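Local structure of polyketide synthase/nonribosomal peptide synthetase hybrid RzxB (5IL6) at residues G35-S38 with V39-E42; V151-V154 with E155-Y158; Q159-A162 with A163-I166; I166-A170 with G171-L175; L207-A210 with M211-V214. The protein probably dehydrates beta-hydroxyacyl intermediates carried by an acyl carrier protein during assembly of the polyketide rhizoxin, the crystallised part being a dehydratase domain. All coordinates share one frame; numbering follows the deposited sequence.

Contact 1: G35-S38 with V39-E42; sequences GDES and VLAE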
loop_
_atom_site.group_PDB
_atom_site.type_symbol
_atom_site.label_atom_id
_atom_site.label_comp_id
_atom_site.label_asym_id
_atom_site.label_seq_id
_atom_site.Cartn_x
_atom_site.Cartn_y
_atom_site.Cartn_z
ATOM N N GLY A 35 6.507 14.195 9.908
ATOM C CA GLY A 35 6.889 14.454 8.541
ATOM C C GLY A 35 8.273 13.953 8.175
ATOM O O GLY A 35 8.582 13.846 6.983
ATOM N N ASP A 36 9.111 13.648 9.170
ATOM C CA ASP A 36 10.425 13.065 8.929
ATOM C C ASP A 36 10.381 11.559 8.705
ATOM O O ASP A 36 11.396 10.983 8.299
ATOM C CB ASP A 36 11.361 13.369 10.101
ATOM C CG ASP A 36 11.555 14.855 10.324
ATOM O OD1 ASP A 36 11.515 15.615 9.334
ATOM O OD2 ASP A 36 11.754 15.262 11.487
ATOM N N GLU A 37 9.251 10.909 8.975
ATOM C CA GLU A 37 9.157 9.467 8.797
ATOM C C GLU A 37 9.282 9.099 7.321
ATOM O O GLU A 37 8.860 9.842 6.431
ATOM C CB GLU A 37 7.836 8.943 9.362
ATOM C CG GLU A 37 7.663 9.204 10.854
ATOM C CD GLU A 37 7.034 10.553 11.151
ATOM O OE1 GLU A 37 6.859 11.349 10.206
ATOM O OE2 GLU A 37 6.720 10.818 12.332
ATOM N N SER A 38 9.875 7.928 7.071
ATOM C CA SER A 38 10.176 7.523 5.702
ATOM C C SER A 38 8.913 7.443 4.851
ATOM O O SER A 38 8.931 7.803 3.668
ATOM C CB SER A 38 10.900 6.177 5.706
ATOM O OG SER A 38 12.087 6.235 6.481
ATOM N N VAL A 39 7.803 6.981 5.435
ATOM C CA VAL A 39 6.560 6.853 4.677
ATOM C C VAL A 39 6.057 8.202 4.182
ATOM O O VAL A 39 5.208 8.252 3.285
ATOM C CB VAL A 39 5.476 6.148 5.525
ATOM C CG1 VAL A 39 5.841 4.689 5.746
ATOM C CG2 VAL A 39 5.269 6.868 6.858
ATOM N N LEU A 40 6.550 9.299 4.753
ATOM C CA LEU A 40 6.230 10.642 4.286
ATOM C C LEU A 40 7.403 11.282 3.556
ATOM O O LEU A 40 7.279 11.656 2.386
ATOM C CB LEU A 40 5.811 11.513 5.477
ATOM C CG LEU A 40 4.446 11.194 6.085
ATOM C CD1 LEU A 40 4.516 11.298 7.597
ATOM C CD2 LEU A 40 3.389 12.135 5.536
ATOM N N ALA A 41 8.552 11.402 4.228
ATOM C CA ALA A 41 9.672 12.168 3.690
ATOM C C ALA A 41 10.242 11.550 2.422
ATOM O O ALA A 41 10.770 12.270 1.568
ATOM C CB ALA A 41 10.766 12.292 4.749
ATOM N N GLU A 42 10.176 10.229 2.290
ATOM C CA GLU A 42 10.723 9.545 1.127
ATOM C C GLU A 42 9.669 9.281 0.061
ATOM O O GLU A 42 9.929 8.519 -0.876
ATOM C CB GLU A 42 11.382 8.234 1.560
ATOM C CG GLU A 42 12.520 8.443 2.548
ATOM C CD GLU A 42 13.345 7.193 2.768
ATOM O OE1 GLU A 42 12.758 6.154 3.123
ATOM O OE2 GLU A 42 14.581 7.252 2.586
#
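Glu37 CG stands opposite the carbonyl carbon, beside the backbone N (chi1 -60°), and the chain bends at chi2 (88°), turning back over the preceding loop to run beside Leu40, the two side chains pointing the same way. Glu37 OE1 thereby comes to 3.5 Å from Leu40 CD1. The same oxygen accepts a hydrogen bond from Gly35 N (2.9 Å) on its syn lone pair, and Glu37 OE2 is bonded to Ser34 N, so both carboxylate oxygens are held by the loop's own backbone and the group is fixed against rotation. Gly35 has a positive phi (98°), at which a side chain would collide with the carbonyl before it.

The backbone of Glu37 starts the helix. Its carbonyl O takes two donors: Ala41 N at 2.7 Å, almost in line with the C=O bond, and Leu40 N at 2.9 Å, well above the carbonyl plane. Ala41 CB meanwhile packs 3.5 Å from Gly35 O. One residue on, Ser38 O receives Glu42 N at 3.1 Å. The extended side chain of Glu42 passes alongside Ser38, bringing Glu42 OE1 within 3.2 Å of Ser38 CB, while Glu42 OE2 accepts from Gly171 N. Val39 and Leu40 turn inward against Leu51.

The result is a single-turn helix with Glu37 at its N-cap position, the carboxylate turned to the preceding loop. It joins strand 27-32 to strand 43-45, which opens the sequence matching the HxxxG signature that, in related polyketide synthase dehydratases of hot-dog fold, carries the catalytic histidine.

Contact 2: V151-V154 with E155-Y158; sequences VVDV and EACY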
loop_
_atom_site.group_PDB
_atom_site.type_symbol
_atom_site.label_atom_id
_atom_site.label_comp_id
_atom_site.label_asym_id
_atom_site.label_seq_id
_atom_site.Cartn_x
_atom_site.Cartn_y
_atom_site.Cartn_z
ATOM N N VAL A 151 13.827 -7.154 -20.182
ATOM C CA VAL A 151 14.359 -6.506 -18.988
ATOM C C VAL A 151 13.963 -5.037 -19.042
ATOM O O VAL A 151 14.261 -4.339 -20.017
ATOM C CB VAL A 151 15.883 -6.670 -18.893
ATOM C CG1 VAL A 151 16.447 -5.837 -17.742
ATOM C CG2 VAL A 151 16.245 -8.135 -18.706
ATOM N N VAL A 152 13.284 -4.569 -18.001
ATOM C CA VAL A 152 12.818 -3.191 -17.931
ATOM C C VAL A 152 13.829 -2.388 -17.128
ATOM O O VAL A 152 14.285 -2.830 -16.066
ATOM C CB VAL A 152 11.414 -3.107 -17.309
ATOM C CG1 VAL A 152 10.957 -1.658 -17.212
ATOM C CG2 VAL A 152 10.425 -3.924 -18.129
ATOM N N ASP A 153 14.187 -1.214 -17.640
ATOM C CA ASP A 153 15.130 -0.338 -16.958
ATOM C C ASP A 153 14.442 0.291 -15.754
ATOM O O ASP A 153 13.525 1.103 -15.906
ATOM C CB ASP A 153 15.641 0.727 -17.923
ATOM C CG ASP A 153 16.631 1.675 -17.277
ATOM O OD1 ASP A 153 17.047 1.417 -16.129
ATOM O OD2 ASP A 153 16.995 2.680 -17.922
ATOM N N VAL A 154 14.884 -0.083 -14.551
ATOM C CA VAL A 154 14.250 0.421 -13.335
ATOM C C VAL A 154 14.382 1.935 -13.257
ATOM O O VAL A 154 13.443 2.635 -12.863
ATOM C CB VAL A 154 14.850 -0.271 -12.097
ATOM C CG1 VAL A 154 14.596 0.545 -10.824
ATOM C CG2 VAL A 154 14.278 -1.671 -11.949
ATOM N N GLU A 155 15.547 2.467 -13.632
ATOM C CA GLU A 155 15.732 3.912 -13.592
ATOM C C GLU A 155 14.813 4.618 -14.580
ATOM O O GLU A 155 14.371 5.743 -14.320
ATOM C CB GLU A 155 17.193 4.261 -13.870
ATOM C CG GLU A 155 18.146 3.811 -12.774
ATOM C CD GLU A 155 17.840 4.455 -11.434
ATOM O OE1 GLU A 155 17.308 5.586 -11.424
ATOM O OE2 GLU A 155 18.124 3.829 -10.391
ATOM N N ALA A 156 14.509 3.979 -15.712
ATOM C CA ALA A 156 13.517 4.535 -16.624
ATOM C C ALA A 156 12.149 4.616 -15.958
ATOM O O ALA A 156 11.383 5.554 -16.203
ATOM C CB ALA A 156 13.448 3.698 -17.901
ATOM N N CYS A 157 11.825 3.638 -15.108
ATOM C CA CYS A 157 10.559 3.679 -14.383
ATOM C C CYS A 157 10.539 4.831 -13.385
ATOM O O CYS A 157 9.559 5.580 -13.309
ATOM C CB CYS A 157 10.310 2.345 -13.679
ATOM S SG CYS A 157 10.022 0.955 -14.809
ATOM N N TYR A 158 11.612 4.988 -12.605
ATOM C CA TYR A 158 11.651 6.085 -11.644
ATOM C C TYR A 158 11.707 7.437 -12.341
ATOM O O TYR A 158 11.166 8.421 -11.825
ATOM C CB TYR A 158 12.835 5.916 -10.690
ATOM C CG TYR A 158 12.599 4.835 -9.659
ATOM C CD1 TYR A 158 11.532 4.925 -8.772
ATOM C CD2 TYR A 158 13.439 3.728 -9.568
ATOM C CE1 TYR A 158 11.298 3.944 -7.829
ATOM C CE2 TYR A 158 13.215 2.737 -8.621
ATOM C CZ TYR A 158 12.141 2.854 -7.754
ATOM O OH TYR A 158 11.895 1.885 -6.807
#
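Asp153 and Glu155 meet in the capping bond that opens helix 154-164. Asp153 CG lies opposite the backbone N (chi1 -180°), which carries the carboxylate round to the first turn, where OD1 accepts from Glu155 N at 3.1 Å; the bond is bent and weak (130°). Acceptance by the N-cap side chain is one of the usual ways of satisfying the amides of a helix's first turn. Next to this bond, Ala156 CB lies 3.7 Å from Asp153 CB. Two backbone bonds then set the helical repeat: Cys157 N to Asp153 O at 3.2 Å and Tyr158 N to Val154 O at 3.0 Å.

The apolar contacts flank this cap. Val152 CG1 touches Cys157 SG at 3.7 Å, joining the residue before the N-cap to the fourth residue of the helix, as in a hydrophobic staple. Val154 and Tyr158 lie side by side one turn apart, and Val154 CG1 approaches the ring obliquely, 3.4 Å from Tyr158 CE2.

Polar ends lead outward. Glu155 OE1 forms a salt bridge with Arg173, whose guanidinium also makes a cation-pi contact with the Tyr158 ring. Tyr158 OH is gripped between Gln212 OE1 and Leu175 N, which fixes the far end of the ring.

Val152 belongs to the edge strand 150-152, hydrogen-bonded through its backbone to Leu178 of strand 175-181; Cys157 rests on Leu178 and on Met215 and Leu219, and Val154 on Leu175, so the start of the helix lies against that strand and the loop following helix 204-212.

Contact 3: Q159-A162 with A163-I166; sequences QRFA and AMGI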
loop_
_atom_site.group_PDB
_atom_site.type_symbol
_atom_site.label_atom_id
_atom_site.label_comp_id
_atom_site.label_asym_id
_atom_site.label_seq_id
_atom_site.Cartn_x
_atom_site.Cartn_y
_atom_site.Cartn_z
ATOM N N GLN A 159 12.344 7.511 -13.511
ATOM C CA GLN A 159 12.343 8.759 -14.269
ATOM C C GLN A 159 10.940 9.102 -14.750
ATOM O O GLN A 159 10.569 10.279 -14.823
ATOM C CB GLN A 159 13.307 8.667 -15.455
ATOM C CG GLN A 159 12.709 9.105 -16.793
ATOM C CD GLN A 159 13.747 9.258 -17.887
ATOM O OE1 GLN A 159 13.899 10.334 -18.467
ATOM N NE2 GLN A 159 14.468 8.184 -18.177
ATOM N N ARG A 160 10.142 8.085 -15.085
ATOM C CA ARG A 160 8.764 8.347 -15.488
ATOM C C ARG A 160 7.928 8.811 -14.302
ATOM O O ARG A 160 7.142 9.758 -14.426
ATOM C CB ARG A 160 8.151 7.100 -16.129
ATOM C CG ARG A 160 6.815 7.351 -16.830
ATOM C CD ARG A 160 6.939 8.383 -17.946
ATOM N NE ARG A 160 8.002 8.043 -18.890
ATOM C CZ ARG A 160 7.828 7.355 -20.016
ATOM N NH1 ARG A 160 6.623 6.925 -20.369
ATOM N NH2 ARG A 160 8.868 7.099 -20.798
ATOM N N PHE A 161 8.071 8.150 -13.148
ATOM C CA PHE A 161 7.413 8.630 -11.937
ATOM C C PHE A 161 7.814 10.068 -11.641
ATOM O O PHE A 161 6.969 10.905 -11.301
ATOM C CB PHE A 161 7.759 7.735 -10.745
ATOM C CG PHE A 161 6.977 6.453 -10.693
ATOM C CD1 PHE A 161 5.595 6.470 -10.600
ATOM C CD2 PHE A 161 7.625 5.230 -10.714
ATOM C CE1 PHE A 161 4.874 5.292 -10.546
ATOM C CE2 PHE A 161 6.910 4.049 -10.659
ATOM C CZ PHE A 161 5.534 4.081 -10.573
ATOM N N ALA A 162 9.108 10.369 -11.750
ATOM C CA ALA A 162 9.581 11.717 -11.464
ATOM C C ALA A 162 8.998 12.718 -12.451
ATOM O O ALA A 162 8.682 13.855 -12.080
ATOM C CB ALA A 162 11.110 11.753 -11.497
ATOM N N ALA A 163 8.850 12.316 -13.717
ATOM C CA ALA A 163 8.270 13.210 -14.713
ATOM C C ALA A 163 6.812 13.536 -14.413
ATOM O O ALA A 163 6.333 14.609 -14.795
ATOM C CB ALA A 163 8.396 12.592 -16.107
ATOM N N MET A 164 6.089 12.639 -13.742
ATOM C CA MET A 164 4.707 12.920 -13.377
ATOM C C MET A 164 4.588 13.625 -12.030
ATOM O O MET A 164 3.484 14.042 -11.664
ATOM C CB MET A 164 3.863 11.637 -13.385
ATOM C CG MET A 164 4.186 10.602 -12.326
ATOM S SD MET A 164 3.040 9.197 -12.362
ATOM C CE MET A 164 3.022 8.772 -14.101
ATOM N N GLY A 165 5.686 13.757 -11.289
ATOM C CA GLY A 165 5.693 14.490 -10.039
ATOM C C GLY A 165 5.958 13.682 -8.784
ATOM O O GLY A 165 5.788 14.221 -7.684
ATOM N N ILE A 166 6.372 12.424 -8.901
ATOM C CA ILE A 166 6.573 11.550 -7.749
ATOM C C ILE A 166 8.062 11.254 -7.629
ATOM O O ILE A 166 8.669 10.704 -8.557
ATOM C CB ILE A 166 5.765 10.249 -7.870
ATOM C CG1 ILE A 166 4.274 10.558 -8.040
ATOM C CG2 ILE A 166 5.991 9.370 -6.641
ATOM C CD1 ILE A 166 3.435 9.345 -8.389
#
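Phe161 shares its flank of the helix with Met164, the two side chains lying side by side, and Met164 SD sits 4.1 Å from Phe161 CD1. This Met-aromatic contact is oblique: the sulfur is 5.4 Å from the ring centroid and 69° off the ring normal. Ile166 CD1 adds a looser apolar touch at the same ring atom, Phe161 CD1, 4.2 Å away. Met164 CG occupies the position between its own backbone N and carbonyl carbon (chi1 67°), and this presses Met164 CG to 3.0 Å from Phe161 O, a tight fit.

Phe161 O is also the main acceptor where helix 154-164 ends. Ile166 N bonds to it at 2.9 Å from above the carbonyl plane, and Met164 N and Gly165 N add weak bonds to the same oxygen. Gly165 N also reaches Ala162 O at 3.1 Å. Together with the positive phi of Gly165 (115°), a backbone angle at which a CB would run into the preceding carbonyl, these bonds back into the last turn make a Schellman motif. The chain then reverses into strand 166-168, and Ile166 O returns to make a CA-H...O contact with Ala162 CA at 3.2 Å.

Further out, Phe161 packs on Met215, Met164 on Pro226 and Ile166 on Leu228, all in loops that back this end of the helix. Arg160 NH1 donates to Leu219 O, and the backbone of Gly165 is hydrogen-bonded to Asn46.

Contact 4: I166-A170 with G171-L175; sequences IEYGA and GHRRL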
loop_
_atom_site.group_PDB
_atom_site.type_symbol
_atom_site.label_atom_id
_atom_site.label_comp_id
_atom_site.label_asym_id
_atom_site.label_seq_id
_atom_site.Cartn_x
_atom_site.Cartn_y
_atom_site.Cartn_z
ATOM N N ILE A 166 6.372 12.424 -8.901
ATOM C CA ILE A 166 6.573 11.550 -7.749
ATOM C C ILE A 166 8.062 11.254 -7.629
ATOM O O ILE A 166 8.669 10.704 -8.557
ATOM C CB ILE A 166 5.765 10.249 -7.870
ATOM C CG1 ILE A 166 4.274 10.558 -8.040
ATOM C CG2 ILE A 166 5.991 9.370 -6.641
ATOM C CD1 ILE A 166 3.435 9.345 -8.389
ATOM N N GLU A 167 8.646 11.615 -6.488
ATOM C CA GLU A 167 10.060 11.396 -6.215
ATOM C C GLU A 167 10.202 10.588 -4.935
ATOM O O GLU A 167 9.553 10.891 -3.929
ATOM C CB GLU A 167 10.803 12.730 -6.096
ATOM C CG GLU A 167 10.667 13.602 -7.333
ATOM C CD GLU A 167 12.004 14.078 -7.862
ATOM O OE1 GLU A 167 12.232 15.305 -7.884
ATOM O OE2 GLU A 167 12.826 13.223 -8.251
ATOM N N TYR A 168 11.052 9.567 -4.973
ATOM C CA TYR A 168 11.224 8.648 -3.856
ATOM C C TYR A 168 12.613 8.796 -3.250
ATOM O O TYR A 168 13.606 8.923 -3.973
ATOM C CB TYR A 168 11.032 7.196 -4.300
ATOM C CG TYR A 168 9.681 6.887 -4.894
ATOM C CD1 TYR A 168 8.574 6.666 -4.085
ATOM C CD2 TYR A 168 9.519 6.792 -6.267
ATOM C CE1 TYR A 168 7.341 6.375 -4.633
ATOM C CE2 TYR A 168 8.292 6.502 -6.823
ATOM C CZ TYR A 168 7.207 6.293 -6.004
ATOM O OH TYR A 168 5.983 6.002 -6.558
ATOM N N GLY A 169 12.676 8.780 -1.921
ATOM C CA GLY A 169 13.943 8.626 -1.243
ATOM C C GLY A 169 14.416 7.188 -1.294
ATOM O O GLY A 169 13.684 6.278 -1.678
ATOM N N ALA A 170 15.668 6.982 -0.881
ATOM C CA ALA A 170 16.275 5.661 -1.014
ATOM C C ALA A 170 15.433 4.591 -0.333
ATOM O O ALA A 170 15.290 3.480 -0.854
ATOM C CB ALA A 170 17.689 5.673 -0.436
ATOM N N GLY A 171 14.858 4.908 0.828
ATOM C CA GLY A 171 14.082 3.918 1.555
ATOM C C GLY A 171 12.829 3.463 0.837
ATOM O O GLY A 171 12.283 2.407 1.180
ATOM N N HIS A 172 12.355 4.233 -0.145
ATOM C CA HIS A 172 11.197 3.842 -0.944
ATOM C C HIS A 172 11.552 3.621 -2.411
ATOM O O HIS A 172 10.645 3.467 -3.238
ATOM C CB HIS A 172 10.084 4.888 -0.813
ATOM C CG HIS A 172 9.267 4.736 0.432
ATOM N ND1 HIS A 172 7.932 4.396 0.406
ATOM C CD2 HIS A 172 9.594 4.873 1.739
ATOM C CE1 HIS A 172 7.473 4.328 1.643
ATOM N NE2 HIS A 172 8.461 4.615 2.471
ATOM N N ARG A 173 12.834 3.614 -2.758
ATOM C CA ARG A 173 13.280 3.222 -4.098
ATOM C C ARG A 173 13.744 1.769 -4.087
ATOM O O ARG A 173 14.908 1.455 -4.326
ATOM C CB ARG A 173 14.389 4.145 -4.588
ATOM C CG ARG A 173 13.933 5.527 -4.995
ATOM C CD ARG A 173 15.126 6.402 -5.332
ATOM N NE ARG A 173 15.856 5.896 -6.493
ATOM C CZ ARG A 173 15.715 6.333 -7.742
ATOM N NH1 ARG A 173 14.864 7.308 -8.034
ATOM N NH2 ARG A 173 16.441 5.787 -8.710
ATOM N N ARG A 174 12.800 0.875 -3.807
ATOM C CA ARG A 174 13.113 -0.513 -3.507
ATOM C C ARG A 174 12.920 -1.439 -4.700
ATOM O O ARG A 174 13.035 -2.657 -4.543
ATOM C CB ARG A 174 12.263 -0.990 -2.331
ATOM C CG ARG A 174 12.355 -0.087 -1.110
ATOM C CD ARG A 174 13.662 -0.234 -0.368
ATOM N NE ARG A 174 14.776 0.488 -0.986
ATOM C CZ ARG A 174 15.970 -0.037 -1.259
ATOM N NH1 ARG A 174 16.247 -1.308 -0.979
ATOM N NH2 ARG A 174 16.912 0.723 -1.803
ATOM N N LEU A 175 12.618 -0.901 -5.879
ATOM C CA LEU A 175 12.585 -1.719 -7.088
ATOM C C LEU A 175 14.013 -2.093 -7.461
ATOM O O LEU A 175 14.814 -1.228 -7.829
ATOM C CB LEU A 175 11.908 -0.966 -8.231
ATOM C CG LEU A 175 10.378 -0.911 -8.260
ATOM C CD1 LEU A 175 9.910 -0.165 -9.501
ATOM C CD2 LEU A 175 9.739 -2.296 -8.201
HETATM O O HOH W 1 12.555 9.108 -7.296
#
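Tyr168 and Arg173 pack across a turn whose sequence partly matches the GYxYGPxF signature of polyketide synthase dehydratases, Tyr168 and Gly169 keeping its YG pair and His172 taking the place of the phenylalanine. Arg173 runs extended to CD and then bends (chi3 64°). Its aliphatic part lies along the strand end, with Arg173 CG 3.4 Å from Tyr168 CB and Arg173 CD 3.2 Å from Tyr168 O. The bend leads the guanidinium back toward the strand, where Arg173 NH1 gives a weak, in-plane bond to a water that also accepts from Tyr168 N (2.8 Å), its other end being held by Glu155 of helix 154-164.

On another side of the turn, Tyr168 and His172 cross at about a right angle, Tyr168 CD1 meeting His172 CB at 4.0 Å. The 3-10 turn beneath them is closed by His172 N on Gly169 O (2.9 Å), and His172 ND1 goes on to a weak bond with Asp208.

Arg174 bends twice, at chi2 (-74°) and chi3 (79°), curling back over the turn: Arg174 NE meets Ala170 O at 3.0 Å in the carbonyl plane, while NH1 donates to Ala190 O. A leucine in its place would probably cost Ala170 O its guanidinium donor, leaving the bond from the Arg173 amide, and Ala190 O its bond from NH1. Arg173 N comes to the same Ala170 O from above the carbonyl plane.

Contact 5: L207-A210 with M211-V214; sequences LDAA and MQGV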
loop_
_atom_site.group_PDB
_atom_site.type_symbol
_atom_site.label_atom_id
_atom_site.label_comp_id
_atom_site.label_asym_id
_atom_site.label_seq_id
_atom_site.Cartn_x
_atom_site.Cartn_y
_atom_site.Cartn_z
ATOM N N LEU A 207 5.295 -2.746 0.276
ATOM C CA LEU A 207 3.991 -2.667 -0.369
ATOM C C LEU A 207 3.958 -1.529 -1.381
ATOM O O LEU A 207 3.368 -1.663 -2.458
ATOM C CB LEU A 207 2.890 -2.494 0.679
ATOM C CG LEU A 207 1.459 -2.446 0.132
ATOM C CD1 LEU A 207 1.148 -3.687 -0.699
ATOM C CD2 LEU A 207 0.453 -2.300 1.265
ATOM N N ASP A 208 4.592 -0.402 -1.054
ATOM C CA ASP A 208 4.673 0.701 -2.005
ATOM C C ASP A 208 5.511 0.316 -3.218
ATOM O O ASP A 208 5.123 0.590 -4.360
ATOM C CB ASP A 208 5.244 1.941 -1.312
ATOM C CG ASP A 208 5.315 3.148 -2.230
ATOM O OD1 ASP A 208 4.253 3.591 -2.714
ATOM O OD2 ASP A 208 6.430 3.670 -2.444
ATOM N N ALA A 209 6.649 -0.348 -2.993
ATOM C CA ALA A 209 7.491 -0.780 -4.105
ATOM C C ALA A 209 6.756 -1.769 -4.999
ATOM O O ALA A 209 6.912 -1.743 -6.227
ATOM C CB ALA A 209 8.782 -1.401 -3.576
ATOM N N ALA A 210 5.961 -2.660 -4.404
ATOM C CA ALA A 210 5.136 -3.556 -5.208
ATOM C C ALA A 210 4.235 -2.764 -6.146
ATOM O O ALA A 210 4.090 -3.113 -7.325
ATOM C CB ALA A 210 4.306 -4.465 -4.300
ATOM N N MET A 211 3.633 -1.684 -5.644
ATOM C CA MET A 211 2.777 -0.849 -6.479
ATOM C C MET A 211 3.587 -0.095 -7.525
ATOM O O MET A 211 3.126 0.090 -8.658
ATOM C CB MET A 211 1.993 0.131 -5.607
ATOM C CG MET A 211 1.011 -0.533 -4.663
ATOM S SD MET A 211 -0.002 0.675 -3.790
ATOM C CE MET A 211 -0.645 -0.327 -2.458
ATOM N N GLN A 212 4.787 0.364 -7.161
ATOM C CA GLN A 212 5.645 1.030 -8.135
ATOM C C GLN A 212 5.885 0.152 -9.353
ATOM O O GLN A 212 6.073 0.664 -10.464
ATOM C CB GLN A 212 6.985 1.400 -7.497
ATOM C CG GLN A 212 6.902 2.403 -6.361
ATOM C CD GLN A 212 8.231 2.557 -5.650
ATOM O OE1 GLN A 212 9.252 2.054 -6.117
ATOM N NE2 GLN A 212 8.223 3.231 -4.505
ATOM N N GLY A 213 5.884 -1.168 -9.168
ATOM C CA GLY A 213 6.215 -2.084 -10.244
ATOM C C GLY A 213 5.277 -2.018 -11.430
ATOM O O GLY A 213 5.658 -2.433 -12.529
ATOM N N VAL A 214 4.061 -1.497 -11.244
ATOM C CA VAL A 214 3.117 -1.435 -12.354
ATOM C C VAL A 214 3.675 -0.595 -13.494
ATOM O O VAL A 214 3.277 -0.775 -14.650
ATOM C CB VAL A 214 1.750 -0.882 -11.889
ATOM C CG1 VAL A 214 1.212 -1.676 -10.696
ATOM C CG2 VAL A 214 1.841 0.609 -11.559
#
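Asp208 and Gln212 are the two polar positions of a DxxxQ sequence on helix 204-212, one turn apart. Asp208 CG stands opposite its backbone N (chi1 -178°), which tips the carboxylate along the helix toward the extended Gln212, and Gln212 NE2 bonds to Asp208 OD2 at 2.8 Å. The amide N-H comes from above the carboxylate plane (50° out of it), the two flat groups being nearly perpendicular (85°). Gln212 N donates to Asp208 O at 2.8 Å, and Gln212 CG packs 3.2 Å from the same oxygen.

In relatives of the double hot-dog dehydratase family the aspartate of this motif is the catalytic acid, so Asp208 is probably an active-site residue here. Gln212 is a likely second-shell support: NE2 also donates to His172 O, and OE1 accepts from Tyr158 OH. With an alanine here, Asp208 would be likely to turn more freely, held by the weak bond from His172 ND1, and Tyr158 OH and His172 O would lose their amide partner.

On another flank, Leu207 and Met211 cross obliquely, Leu207 CG touching Met211 CE at 4.0 Å. Both rest on Ile57 of helix 53-67 and on Leu278 of strand 274-284. Further along the chain, Gly213 N reaches Ala210 O at 3.2 Å from well above its carbonyl plane; a CB on this glycine would sit equally near that oxygen.

In the fold
Contact 4 touches each of the others. Its centre is about 10 Å from that of contact 5, where Asp208 probably marks the active site, and about 11 Å from that of contact 1, to which it is tied through Glu42: besides the side-chain bond to Gly171, Glu42 O lies 3.0 Å from Gly169 N, a probable hydrogen bond. Contacts 2 and 3 share helix 154-164, their centres about 12 Å apart, and each reaches Gln212, contact 2 through Tyr158 OH and contact 3 through Phe161 CZ, 3.5 Å from Gln212 O. Contacts 3 and 4 have Ile166 in common. Contact 1, about 17 Å between centres from contact 5, does not touch it directly but is connected through the 169-172 turn.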